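Side-chain contacts in beta-1,4-galactanase (Humicola insolens, PDB 1HJQ), which hydrolyses the beta-1,4-galactosidic linkages of type I arabinogalactans as a family 53 glycoside hydrolase: residues Y151-A154 and R155-S159; Y257-P260 and A261-N265. All coordinates share one frame; numbering follows the deposited sequence.

Contact 1 (Y151-A154 and R155-S159); sequences YNIA and RLLHS
Tyr-151 and Arg-155 sit one turn apart on helix 150-165, and their side chains run alongside each other in the same direction. Both carry CG anti to the backbone N (chi1 180° for the tyrosine). The arginine chain then bends at chi2, which brings NH1 beside the phenol end of the ring, 3.7 Å from Tyr-151 CE2. Ring and guanidinium planes are 61° apart, an oblique arrangement. Arg-155 also touches Ile-102 and Asn-103 of helix 102-123. With an alanine in place of Arg-155, the tyrosine ring would probably lose its neighbour along one side, and the touches on Ile-102 and Asn-103 would be lost too.

This helix follows strand 129-132 of the closed eight-stranded TIM barrel. Its backbone bonds are regular: Leu-157 N reaches Ile-153 O at 2.8 Å, and His-158 N reaches Ala-154 O at 3.0 Å. The buried side is apolar. Here CG2 of Ile-153 meets CD1 of Leu-157 at 3.8 Å, the two chains again side by side. Leu-157 packs on Trp-191 of helix 185-198 and on Phe-201. His-158, partly exposed, is hydrogen-bonded through ND1 to Asp-205 OD2.

Contact 2 (Y257-P260 and A261-N265); sequences YQFP and ADVRN
Arg-264 folds back on Gln-258 and Phe-259 in a local, mainly polar contact around a turn. It lies in the loop between strand 240-245 and helix 270-286. The arginine chain is extended from CG to NE (chi2 176°), which carries its guanidinium back to the carbonyl of Phe-259. NE and NH2 grip the one oxygen side-on. The bond from Arg-264 NH2 to Phe-259 O is 3.0 Å long, and the oxygen lies close to the guanidinium plane. The bond from NE to the same oxygen is modelled unusually short, and its exact length is doubtful.

The flat group has a neighbour on each face. Ala-261 CB stands 3.9 Å above its centre. On the opposite face lies Gln-258 CG, offset toward the rim. The Gln-258 and Arg-264 side chains cross, with amide and guanidinium planes 53° apart. OE1 sits over the guanidinium face and makes no hydrogen bond to it.

Residues 260 to 263 form a type I beta turn, closed by Val-263 N to Pro-260 O at 3.1 Å. This donor approaches from above the carbonyl plane. CG2 of Val-263 also packs on CD of Pro-260, 3.9 Å away. A further bond follows the turn, from Asn-265 ND2 to Asp-262 O at 3.1 Å.

Neighbouring loops, helix 270-286 and the start of helix 223-237 touch this stretch. Asp-262 OD2 accepts from Leu-223 N, Val-263 touches Trp-248 and Tyr-276, and the Phe-259 ring meets Phe-268 edge-to-face.

How the contacts relate
The two contacts share no element of the fold. Their centres are about 37 Å apart and their nearest atoms about 23 Å apart. Contact 1 is the more buried, with four of eight touching residues buried and one exposed. Contact 2, with three buried and three exposed of seven, is more at the surface. Contact 1 lies within one helix of the barrel's outer layer, where backbone bonds are repeated and side chains sort into an apolar inner side and a more polar outer side. Contact 2 belongs to a loop after the seventh barrel strand. Its bonds include a turn bond and an arginine on a main-chain carbonyl, whereas the arginine of contact 1 lies alongside a ring.

Contact 1 (Y151-A154 and R155-S159)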
loop_
_atom_site.group_PDB
_atom_site.type_symbol
_atom_site.label_atom_id
_atom_site.label_comp_id
_atom_site.label_asym_id
_atom_site.label_seq_id
_atom_site.Cartn_x
_atom_site.Cartn_y
_atom_site.Cartn_z
ATOM N N TYR A 151 17.099 1.653 -17.117
ATOM C CA TYR A 151 17.638 3.003 -17.068
ATOM C C TYR A 151 16.517 4.004 -16.850
ATOM O O TYR A 151 16.571 4.803 -15.923
ATOM C CB TYR A 151 18.380 3.363 -18.356
ATOM C CG TYR A 151 18.943 4.768 -18.312
ATOM C CD1 TYR A 151 20.040 5.069 -17.508
ATOM C CD2 TYR A 151 18.347 5.813 -19.029
ATOM C CE1 TYR A 151 20.533 6.371 -17.410
ATOM C CE2 TYR A 151 18.837 7.125 -18.935
ATOM C CZ TYR A 151 19.932 7.391 -18.122
ATOM O OH TYR A 151 20.440 8.670 -18.019
ATOM N N ASN A 152 15.499 3.960 -17.707
ATOM C CA ASN A 152 14.381 4.888 -17.578
ATOM C C ASN A 152 13.737 4.800 -16.202
ATOM O O ASN A 152 13.369 5.820 -15.624
ATOM C CB ASN A 152 13.319 4.631 -18.656
ATOM C CG ASN A 152 13.760 5.091 -20.046
ATOM O OD1 ASN A 152 14.705 5.874 -20.191
ATOM N ND2 ASN A 152 13.059 4.614 -21.077
ATOM N N ILE A 153 13.605 3.586 -15.674
ATOM C CA ILE A 153 12.987 3.388 -14.363
ATOM C C ILE A 153 13.745 4.091 -13.235
ATOM O O ILE A 153 13.167 4.906 -12.501
ATOM C CB ILE A 153 12.860 1.883 -14.021
ATOM C CG1 ILE A 153 11.936 1.201 -15.036
ATOM C CG2 ILE A 153 12.302 1.706 -12.627
ATOM C CD1 ILE A 153 11.888 -0.303 -14.920
ATOM N N ALA A 154 15.032 3.784 -13.100
ATOM C CA ALA A 154 15.834 4.394 -12.043
ATOM C C ALA A 154 15.790 5.903 -12.222
ATOM O O ALA A 154 15.813 6.676 -11.260
ATOM C CB ALA A 154 17.268 3.892 -12.111
ATOM N N ARG A 155 15.717 6.297 -13.484
ATOM C CA ARG A 155 15.665 7.690 -13.890
ATOM C C ARG A 155 14.354 8.293 -13.363
ATOM O O ARG A 155 14.334 9.349 -12.730
ATOM C CB ARG A 155 15.728 7.724 -15.418
ATOM C CG ARG A 155 15.924 9.060 -16.039
ATOM C CD ARG A 155 17.273 9.677 -15.727
ATOM N NE ARG A 155 17.216 11.063 -16.157
ATOM C CZ ARG A 155 17.336 11.457 -17.419
ATOM N NH1 ARG A 155 17.551 10.567 -18.381
ATOM N NH2 ARG A 155 17.169 12.734 -17.726
ATOM N N LEU A 156 13.255 7.593 -13.600
ATOM C CA LEU A 156 11.961 8.071 -13.144
ATOM C C LEU A 156 11.849 8.126 -11.628
ATOM O O LEU A 156 11.376 9.114 -11.070
ATOM C CB LEU A 156 10.846 7.194 -13.722
ATOM C CG LEU A 156 10.585 7.476 -15.199
ATOM C CD1 LEU A 156 9.563 6.497 -15.740
ATOM C CD2 LEU A 156 10.106 8.916 -15.365
ATOM N N LEU A 157 12.285 7.072 -10.957
ATOM C CA LEU A 157 12.185 7.035 -9.510
ATOM C C LEU A 157 13.033 8.112 -8.851
ATOM O O LEU A 157 12.600 8.747 -7.892
ATOM C CB LEU A 157 12.561 5.646 -8.999
ATOM C CG LEU A 157 11.688 4.531 -9.595
ATOM C CD1 LEU A 157 12.157 3.165 -9.098
ATOM C CD2 LEU A 157 10.231 4.778 -9.239
ATOM N N HIS A 158 14.235 8.337 -9.370
ATOM C CA HIS A 158 15.100 9.362 -8.801
ATOM C C HIS A 158 14.363 10.702 -8.780
ATOM O O HIS A 158 14.321 11.383 -7.754
ATOM C CB HIS A 158 16.383 9.503 -9.614
ATOM C CG HIS A 158 17.261 10.620 -9.147
ATOM N ND1 HIS A 158 17.960 10.571 -7.956
ATOM C CD2 HIS A 158 17.500 11.847 -9.669
ATOM C CE1 HIS A 158 18.585 11.717 -7.767
ATOM N NE2 HIS A 158 18.322 12.511 -8.793
ATOM N N SER A 159 13.780 11.069 -9.917
ATOM C CA SER A 159 13.044 12.319 -10.030
ATOM C C SER A 159 11.889 12.377 -9.038
ATOM O O SER A 159 11.665 13.404 -8.391
ATOM C CB SER A 159 12.501 12.489 -11.446
ATOM O OG SER A 159 13.552 12.579 -12.386
#

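Contact 2 (Y257-P260 and A261-N265)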
loop_
_atom_site.group_PDB
_atom_site.type_symbol
_atom_site.label_atom_id
_atom_site.label_comp_id
_atom_site.label_asym_id
_atom_site.label_seq_id
_atom_site.Cartn_x
_atom_site.Cartn_y
_atom_site.Cartn_z
ATOM N N TYR A 257 -6.854 -20.151 -6.881
ATOM C CA TYR A 257 -5.628 -20.886 -6.629
ATOM C C TYR A 257 -5.636 -21.576 -5.275
ATOM O O TYR A 257 -6.335 -21.169 -4.354
ATOM C CB TYR A 257 -4.420 -19.951 -6.681
ATOM C CG TYR A 257 -4.360 -19.083 -7.907
ATOM C CD1 TYR A 257 -4.992 -17.842 -7.933
ATOM C CD2 TYR A 257 -3.667 -19.496 -9.043
ATOM C CE1 TYR A 257 -4.935 -17.028 -9.062
ATOM C CE2 TYR A 257 -3.604 -18.694 -10.180
ATOM C CZ TYR A 257 -4.242 -17.458 -10.182
ATOM O OH TYR A 257 -4.191 -16.658 -11.300
ATOM N N GLN A 258 -4.842 -22.629 -5.163
ATOM C CA GLN A 258 -4.739 -23.348 -3.913
ATOM C C GLN A 258 -4.024 -22.408 -2.955
ATOM O O GLN A 258 -3.097 -21.706 -3.348
ATOM C CB GLN A 258 -3.933 -24.624 -4.129
ATOM C CG GLN A 258 -3.766 -25.497 -2.907
ATOM C CD GLN A 258 -3.509 -26.949 -3.287
ATOM O OE1 GLN A 258 -3.008 -27.742 -2.482
ATOM N NE2 GLN A 258 -3.868 -27.308 -4.520
ATOM N N PHE A 259 -4.467 -22.367 -1.709
ATOM C CA PHE A 259 -3.828 -21.504 -0.729
ATOM C C PHE A 259 -2.500 -22.100 -0.268
ATOM O O PHE A 259 -2.268 -23.294 -0.409
ATOM C CB PHE A 259 -4.752 -21.310 0.470
ATOM C CG PHE A 259 -5.752 -20.206 0.291
ATOM C CD1 PHE A 259 -6.504 -20.108 -0.874
ATOM C CD2 PHE A 259 -5.945 -19.260 1.293
ATOM C CE1 PHE A 259 -7.436 -19.079 -1.039
ATOM C CE2 PHE A 259 -6.871 -18.233 1.138
ATOM C CZ PHE A 259 -7.618 -18.141 -0.030
ATOM N N PRO A 260 -1.598 -21.270 0.269
ATOM C CA PRO A 260 -0.312 -21.811 0.732
ATOM C C PRO A 260 -0.541 -22.899 1.790
ATOM O O PRO A 260 -1.448 -22.792 2.619
ATOM C CB PRO A 260 0.388 -20.581 1.297
ATOM C CG PRO A 260 -0.126 -19.482 0.399
ATOM C CD PRO A 260 -1.599 -19.798 0.314
ATOM N N ALA A 261 0.279 -23.944 1.754
ATOM C CA ALA A 261 0.155 -25.055 2.693
ATOM C C ALA A 261 0.228 -24.655 4.164
ATOM O O ALA A 261 -0.387 -25.299 5.016
ATOM C CB ALA A 261 1.219 -26.099 2.396
ATOM N N ASP A 262 0.974 -23.597 4.467
ATOM C CA ASP A 262 1.108 -23.159 5.848
ATOM C C ASP A 262 -0.131 -22.501 6.442
ATOM O O ASP A 262 -0.210 -22.330 7.655
ATOM C CB ASP A 262 2.300 -22.211 6.009
ATOM C CG ASP A 262 2.267 -21.037 5.038
ATOM O OD1 ASP A 262 1.166 -20.636 4.597
ATOM O OD2 ASP A 262 3.356 -20.502 4.730
ATOM N N VAL A 263 -1.095 -22.127 5.604
ATOM C CA VAL A 263 -2.304 -21.484 6.108
ATOM C C VAL A 263 -3.599 -22.213 5.763
ATOM O O VAL A 263 -4.685 -21.711 6.038
ATOM C CB VAL A 263 -2.420 -20.019 5.612
ATOM C CG1 VAL A 263 -1.229 -19.208 6.100
ATOM C CG2 VAL A 263 -2.520 -19.981 4.101
ATOM N N ARG A 264 -3.480 -23.400 5.175
ATOM C CA ARG A 264 -4.647 -24.191 4.794
ATOM C C ARG A 264 -5.426 -24.691 6.007
ATOM O O ARG A 264 -6.454 -25.350 5.869
ATOM C CB ARG A 264 -4.210 -25.372 3.927
ATOM C CG ARG A 264 -3.554 -24.930 2.632
ATOM C CD ARG A 264 -3.020 -26.092 1.809
ATOM N NE ARG A 264 -2.312 -25.608 0.625
ATOM C CZ ARG A 264 -1.685 -26.385 -0.252
ATOM N NH1 ARG A 264 -1.673 -27.702 -0.084
ATOM N NH2 ARG A 264 -1.066 -25.844 -1.295
ATOM N N ASN A 265 -4.929 -24.369 7.194
ATOM C CA ASN A 265 -5.569 -24.770 8.443
ATOM C C ASN A 265 -6.332 -23.587 9.012
ATOM O O ASN A 265 -7.202 -23.752 9.863
ATOM C CB ASN A 265 -4.506 -25.210 9.445
ATOM C CG ASN A 265 -3.366 -24.206 9.556
ATOM O OD1 ASN A 265 -3.248 -23.477 10.551
ATOM N ND2 ASN A 265 -2.527 -24.153 8.521
#